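Local coordinates for beta-1,3-glucanosyltransferase (Rhizomucor miehei CAU432, PDB 4WTP), which is a beta-1,3-glucanosyltransferase, a single-chain (beta/alpha)8-barrel protein of glycosyl hydrolase family 17, at residues G160-F172 / V177-P189. Residues are numbered along the deposited sequence; the frame is centred on the assembly and turned at random.
Sequences GIKVATADVYYKF and VKELDFLMMNAFP
Asp181 grips the start of strand 163-167 from the loop that leads into strand 182-186. Followed outward, its CB lies 3.4 Å from Val163 O, and CG, anti to the carbonyl carbon (chi1 -65°), carries the carboxylate to the Val163 amide. There OD2 takes a nearly straight bond from Val163 N (2.8 Å) on its anti lone pair, and also accepts from a water that bridges to Ile161 O. OD1 turns to Lys153 in a salt bridge, so both oxygens have partners that fix the group's rotation. The backbone closes the grip, as Asp181 N donates to Val163 O.

Beyond this clamp the strands run parallel at 20°, and the ladder is carried by Met184 N to Thr165 O, Asp167 N to Met184 O and Asn186 N to Asp167 O (2.9 Å). Ala164 and Phe182 share one face of the sheet: the Ala164 methyl sits over the Phe182 ring, CB 3.6 Å from the centroid and 16° off the normal, a CH-pi contact, while Lys162 CB meets the ring edge. On the other face, Phe172 and Leu183 pass in opposite directions, with Leu183 CD2 3.6 Å from Phe172 CD1; the edge of the same ring meets Met184 O at CZ (3.2 Å).

Asn186 OD1 is hydrogen-bonded to Ser222 OG on the neighbouring strand 219-223, a side-chain tie to the next strand of the sheet. Parallel neighbours joined through helix 174-177 form a beta-alpha-beta unit, here strands 163-167 and 182-186 of the (beta/alpha)8 (TIM) barrel of family 17.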
loop_
_atom_site.group_PDB
_atom_site.type_symbol
_atom_site.label_atom_id
_atom_site.label_comp_id
_atom_site.label_asym_id
_atom_site.label_seq_id
_atom_site.Cartn_x
_atom_site.Cartn_y
_atom_site.Cartn_z
ATOM N N GLY A 160 9.647 -11.530 -14.595
ATOM C CA GLY A 160 10.343 -11.588 -13.304
ATOM C C GLY A 160 9.622 -10.816 -12.205
ATOM O O GLY A 160 10.237 -10.466 -11.191
ATOM N N ILE A 161 8.329 -10.531 -12.394
ATOM C CA ILE A 161 7.563 -9.793 -11.370
ATOM C C ILE A 161 6.844 -10.726 -10.417
ATOM O O ILE A 161 6.118 -11.614 -10.846
ATOM C CB ILE A 161 6.563 -8.844 -12.021
ATOM C CG1 ILE A 161 7.322 -7.808 -12.846
ATOM C CG2 ILE A 161 5.682 -8.187 -10.964
ATOM C CD1 ILE A 161 6.417 -6.902 -13.642
ATOM N N LYS A 162 7.070 -10.528 -9.121
ATOM C CA LYS A 162 6.463 -11.389 -8.095
ATOM C C LYS A 162 5.051 -10.918 -7.740
ATOM O O LYS A 162 4.747 -9.736 -7.808
ATOM C CB LYS A 162 7.341 -11.400 -6.834
ATOM C CG LYS A 162 8.746 -11.953 -7.039
ATOM C CD LYS A 162 9.597 -11.854 -5.772
ATOM C CE LYS A 162 11.008 -12.382 -5.991
ATOM N NZ LYS A 162 11.801 -12.363 -4.742
ATOM N N VAL A 163 4.189 -11.866 -7.373
ATOM C CA VAL A 163 2.798 -11.543 -7.063
ATOM C C VAL A 163 2.443 -11.743 -5.591
ATOM O O VAL A 163 2.907 -12.672 -4.925
ATOM C CB VAL A 163 1.792 -12.332 -7.945
ATOM C CG1 VAL A 163 2.096 -12.115 -9.418
ATOM C CG2 VAL A 163 1.820 -13.800 -7.621
ATOM N N ALA A 164 1.598 -10.846 -5.100
ATOM C CA ALA A 164 1.096 -10.902 -3.735
ATOM C C ALA A 164 -0.388 -10.607 -3.777
ATOM O O ALA A 164 -0.924 -10.249 -4.814
ATOM C CB ALA A 164 1.784 -9.861 -2.868
ATOM N N THR A 165 -1.048 -10.800 -2.643
ATOM C CA THR A 165 -2.313 -10.137 -2.397
ATOM C C THR A 165 -2.215 -9.421 -1.066
ATOM O O THR A 165 -1.362 -9.761 -0.243
ATOM C CB THR A 165 -3.470 -11.134 -2.442
ATOM O OG1 THR A 165 -4.705 -10.414 -2.625
ATOM C CG2 THR A 165 -3.472 -12.015 -1.184
ATOM N N ALA A 166 -3.040 -8.396 -0.894
ATOM C CA ALA A 166 -3.065 -7.649 0.366
ATOM C C ALA A 166 -4.393 -7.890 1.070
ATOM O O ALA A 166 -5.442 -7.846 0.422
ATOM C CB ALA A 166 -2.917 -6.150 0.080
ATOM N N ASP A 167 -4.345 -8.169 2.367
ATOM C CA ASP A 167 -5.581 -8.332 3.122
ATOM C C ASP A 167 -5.310 -8.146 4.589
ATOM O O ASP A 167 -4.167 -7.958 4.994
ATOM C CB ASP A 167 -6.256 -9.691 2.818
ATOM C CG ASP A 167 -7.793 -9.588 2.776
ATOM O OD1 ASP A 167 -8.370 -8.880 3.605
ATOM O OD2 ASP A 167 -8.437 -10.177 1.876
ATOM N N VAL A 168 -6.362 -8.249 5.394
ATOM C CA VAL A 168 -6.242 -8.120 6.836
ATOM C C VAL A 168 -5.634 -9.371 7.431
ATOM O O VAL A 168 -5.530 -10.411 6.752
ATOM C CB VAL A 168 -7.597 -7.798 7.490
ATOM C CG1 VAL A 168 -8.098 -6.479 6.957
ATOM C CG2 VAL A 168 -8.605 -8.914 7.249
ATOM N N TYR A 169 -5.219 -9.292 8.689
ATOM C CA TYR A 169 -4.302 -10.304 9.208
ATOM C C TYR A 169 -4.896 -11.708 9.326
ATOM O O TYR A 169 -4.143 -12.690 9.350
ATOM C CB TYR A 169 -3.678 -9.862 10.524
ATOM C CG TYR A 169 -4.616 -9.857 11.717
ATOM C CD1 TYR A 169 -4.782 -11.002 12.509
ATOM C CD2 TYR A 169 -5.306 -8.698 12.064
ATOM C CE1 TYR A 169 -5.636 -10.985 13.609
ATOM C CE2 TYR A 169 -6.166 -8.671 13.152
ATOM C CZ TYR A 169 -6.322 -9.821 13.913
ATOM O OH TYR A 169 -7.156 -9.799 15.001
ATOM N N TYR A 170 -6.227 -11.780 9.367
ATOM C CA TYR A 170 -6.936 -13.049 9.529
ATOM C C TYR A 170 -7.551 -13.561 8.206
ATOM O O TYR A 170 -8.393 -14.465 8.228
ATOM C CB TYR A 170 -7.995 -12.879 10.635
ATOM C CG TYR A 170 -8.930 -11.705 10.433
ATOM C CD1 TYR A 170 -8.613 -10.426 10.921
ATOM C CD2 TYR A 170 -10.141 -11.872 9.775
ATOM C CE1 TYR A 170 -9.473 -9.356 10.740
ATOM C CE2 TYR A 170 -11.002 -10.806 9.571
ATOM C CZ TYR A 170 -10.684 -9.557 10.078
ATOM O OH TYR A 170 -11.539 -8.500 9.872
ATOM N N LYS A 171 -7.169 -12.995 7.060
ATOM C CA LYS A 171 -7.719 -13.395 5.750
ATOM C C LYS A 171 -6.645 -13.865 4.751
ATOM O O LYS A 171 -6.568 -13.411 3.609
ATOM C CB LYS A 171 -8.488 -12.238 5.140
ATOM C CG LYS A 171 -9.833 -11.982 5.776
ATOM C CD LYS A 171 -10.748 -13.186 5.658
ATOM C CE LYS A 171 -12.135 -12.786 6.097
ATOM N NZ LYS A 171 -13.075 -13.927 5.954
ATOM N N PHE A 172 -5.829 -14.797 5.201
ATOM C CA PHE A 172 -4.835 -15.437 4.336
ATOM C C PHE A 172 -5.025 -16.968 4.357
ATOM O O PHE A 172 -4.234 -17.688 4.947
ATOM C CB PHE A 172 -3.427 -15.031 4.740
ATOM C CG PHE A 172 -3.063 -13.646 4.275
ATOM C CD1 PHE A 172 -2.601 -13.451 2.969
ATOM C CD2 PHE A 172 -3.199 -12.533 5.123
ATOM C CE1 PHE A 172 -2.260 -12.169 2.518
ATOM C CE2 PHE A 172 -2.859 -11.261 4.670
ATOM C CZ PHE A 172 -2.414 -11.087 3.375
ATOM N N VAL A 177 -2.696 -18.541 -0.260
ATOM C CA VAL A 177 -1.275 -18.339 0.038
ATOM C C VAL A 177 -0.391 -19.267 -0.824
ATOM O O VAL A 177 0.676 -18.868 -1.283
ATOM C CB VAL A 177 -1.000 -18.540 1.537
ATOM C CG1 VAL A 177 0.488 -18.444 1.817
ATOM C CG2 VAL A 177 -1.718 -17.459 2.355
ATOM N N LYS A 178 -0.908 -20.469 -1.116
ATOM C CA LYS A 178 -0.177 -21.376 -2.024
ATOM C C LYS A 178 0.163 -20.764 -3.394
ATOM O O LYS A 178 1.174 -21.129 -4.004
ATOM C CB LYS A 178 -0.984 -22.667 -2.216
ATOM C CG LYS A 178 -0.957 -23.586 -1.016
ATOM C CD LYS A 178 -1.630 -24.927 -1.283
ATOM C CE LYS A 178 -1.447 -25.848 -0.089
ATOM N NZ LYS A 178 -0.072 -25.731 0.475
ATOM N N GLU A 179 -0.670 -19.840 -3.877
ATOM C CA GLU A 179 -0.462 -19.270 -5.200
ATOM C C GLU A 179 0.444 -18.039 -5.184
ATOM O O GLU A 179 0.845 -17.583 -6.248
ATOM C CB GLU A 179 -1.800 -18.938 -5.868
ATOM C CG GLU A 179 -2.740 -20.132 -6.048
ATOM C CD GLU A 179 -2.078 -21.329 -6.733
ATOM O OE1 GLU A 179 -1.294 -21.116 -7.677
ATOM O OE2 GLU A 179 -2.332 -22.490 -6.330
ATOM N N LEU A 180 0.720 -17.494 -3.989
ATOM C CA LEU A 180 1.419 -16.225 -3.868
ATOM C C LEU A 180 2.922 -16.411 -3.917
ATOM O O LEU A 180 3.459 -17.466 -3.537
ATOM C CB LEU A 180 1.074 -15.595 -2.517
ATOM C CG LEU A 180 -0.378 -15.327 -2.202
ATOM C CD1 LEU A 180 -0.498 -14.630 -0.845
ATOM C CD2 LEU A 180 -1.001 -14.450 -3.287
ATOM N N ASP A 181 3.630 -15.363 -4.316
ATOM C CA ASP A 181 5.059 -15.289 -4.060
ATOM C C ASP A 181 5.349 -14.707 -2.666
ATOM O O ASP A 181 6.269 -15.158 -1.985
ATOM C CB ASP A 181 5.753 -14.465 -5.140
ATOM C CG ASP A 181 5.683 -15.115 -6.508
ATOM O OD1 ASP A 181 6.007 -16.315 -6.595
ATOM O OD2 ASP A 181 5.290 -14.451 -7.473
ATOM N N PHE A 182 4.559 -13.717 -2.256
ATOM C CA PHE A 182 4.660 -13.158 -0.914
ATOM C C PHE A 182 3.304 -12.619 -0.474
ATOM O O PHE A 182 2.393 -12.427 -1.282
ATOM C CB PHE A 182 5.762 -12.083 -0.799
ATOM C CG PHE A 182 5.570 -10.892 -1.706
ATOM C CD1 PHE A 182 5.852 -10.959 -3.068
ATOM C CD2 PHE A 182 5.075 -9.694 -1.194
ATOM C CE1 PHE A 182 5.663 -9.850 -3.891
ATOM C CE2 PHE A 182 4.920 -8.577 -2.002
ATOM C CZ PHE A 182 5.194 -8.658 -3.357
ATOM N N LEU A 183 3.175 -12.353 0.826
ATOM C CA LEU A 183 1.936 -11.847 1.404
ATOM C C LEU A 183 2.121 -10.391 1.765
ATOM O O LEU A 183 3.229 -9.982 2.135
ATOM C CB LEU A 183 1.618 -12.618 2.678
ATOM C CG LEU A 183 1.250 -14.104 2.620
ATOM C CD1 LEU A 183 2.432 -14.966 2.225
ATOM C CD2 LEU A 183 0.664 -14.562 3.934
ATOM N N MET A 184 1.041 -9.611 1.700
ATOM C CA MET A 184 1.115 -8.239 2.203
ATOM C C MET A 184 -0.060 -7.954 3.128
ATOM O O MET A 184 -1.231 -8.144 2.773
ATOM C CB MET A 184 1.110 -7.210 1.072
ATOM C CG MET A 184 2.201 -7.388 0.027
ATOM S SD MET A 184 2.506 -5.892 -1.053
ATOM C CE MET A 184 3.656 -4.979 0.021
ATOM N N MET A 185 0.250 -7.496 4.316
ATOM C CA MET A 185 -0.756 -7.164 5.317
ATOM C C MET A 185 -1.213 -5.716 5.310
ATOM O O MET A 185 -0.432 -4.821 5.287
ATOM C CB MET A 185 -0.170 -7.458 6.689
ATOM C CG MET A 185 -1.165 -7.290 7.859
ATOM S SD MET A 185 -0.507 -7.609 9.590
ATOM C CE MET A 185 0.624 -6.174 9.860
ATOM N N ASN A 186 -2.524 -5.543 5.385
ATOM C CA ASN A 186 -3.087 -4.210 5.680
ATOM C C ASN A 186 -3.538 -4.279 7.116
ATOM O O ASN A 186 -4.312 -5.187 7.475
ATOM C CB ASN A 186 -4.344 -3.941 4.856
ATOM C CG ASN A 186 -4.113 -3.888 3.361
ATOM O OD1 ASN A 186 -3.021 -3.667 2.870
ATOM N ND2 ASN A 186 -5.200 -4.024 2.626
ATOM N N ALA A 187 -3.108 -3.344 7.953
ATOM C CA ALA A 187 -3.566 -3.347 9.348
ATOM C C ALA A 187 -3.536 -1.938 9.875
ATOM O O ALA A 187 -2.510 -1.252 9.754
ATOM C CB ALA A 187 -2.675 -4.247 10.206
ATOM N N PHE A 188 -4.613 -1.526 10.533
ATOM C CA PHE A 188 -4.689 -0.225 11.167
ATOM C C PHE A 188 -5.189 -0.351 12.589
ATOM O O PHE A 188 -6.414 -0.350 12.823
ATOM C CB PHE A 188 -5.658 0.677 10.411
ATOM C CG PHE A 188 -5.171 1.084 9.040
ATOM C CD1 PHE A 188 -5.387 0.237 7.938
ATOM C CD2 PHE A 188 -4.532 2.323 8.839
ATOM C CE1 PHE A 188 -4.949 0.601 6.671
ATOM C CE2 PHE A 188 -4.108 2.697 7.560
ATOM C CZ PHE A 188 -4.312 1.829 6.491
ATOM N N PRO A 189 -4.263 -0.397 13.560
ATOM C CA PRO A 189 -4.670 -0.360 14.955
ATOM C C PRO A 189 -5.644 0.789 15.298
ATOM O O PRO A 189 -6.492 0.631 16.194
ATOM C CB PRO A 189 -3.336 -0.252 15.683
ATOM C CG PRO A 189 -2.410 -1.086 14.822
ATOM C CD PRO A 189 -2.836 -0.759 13.414
HETATM O O HOH W 1 5.741 -14.349 -10.228
HETATM O O HOH W 2 -5.171 -6.571 9.671
#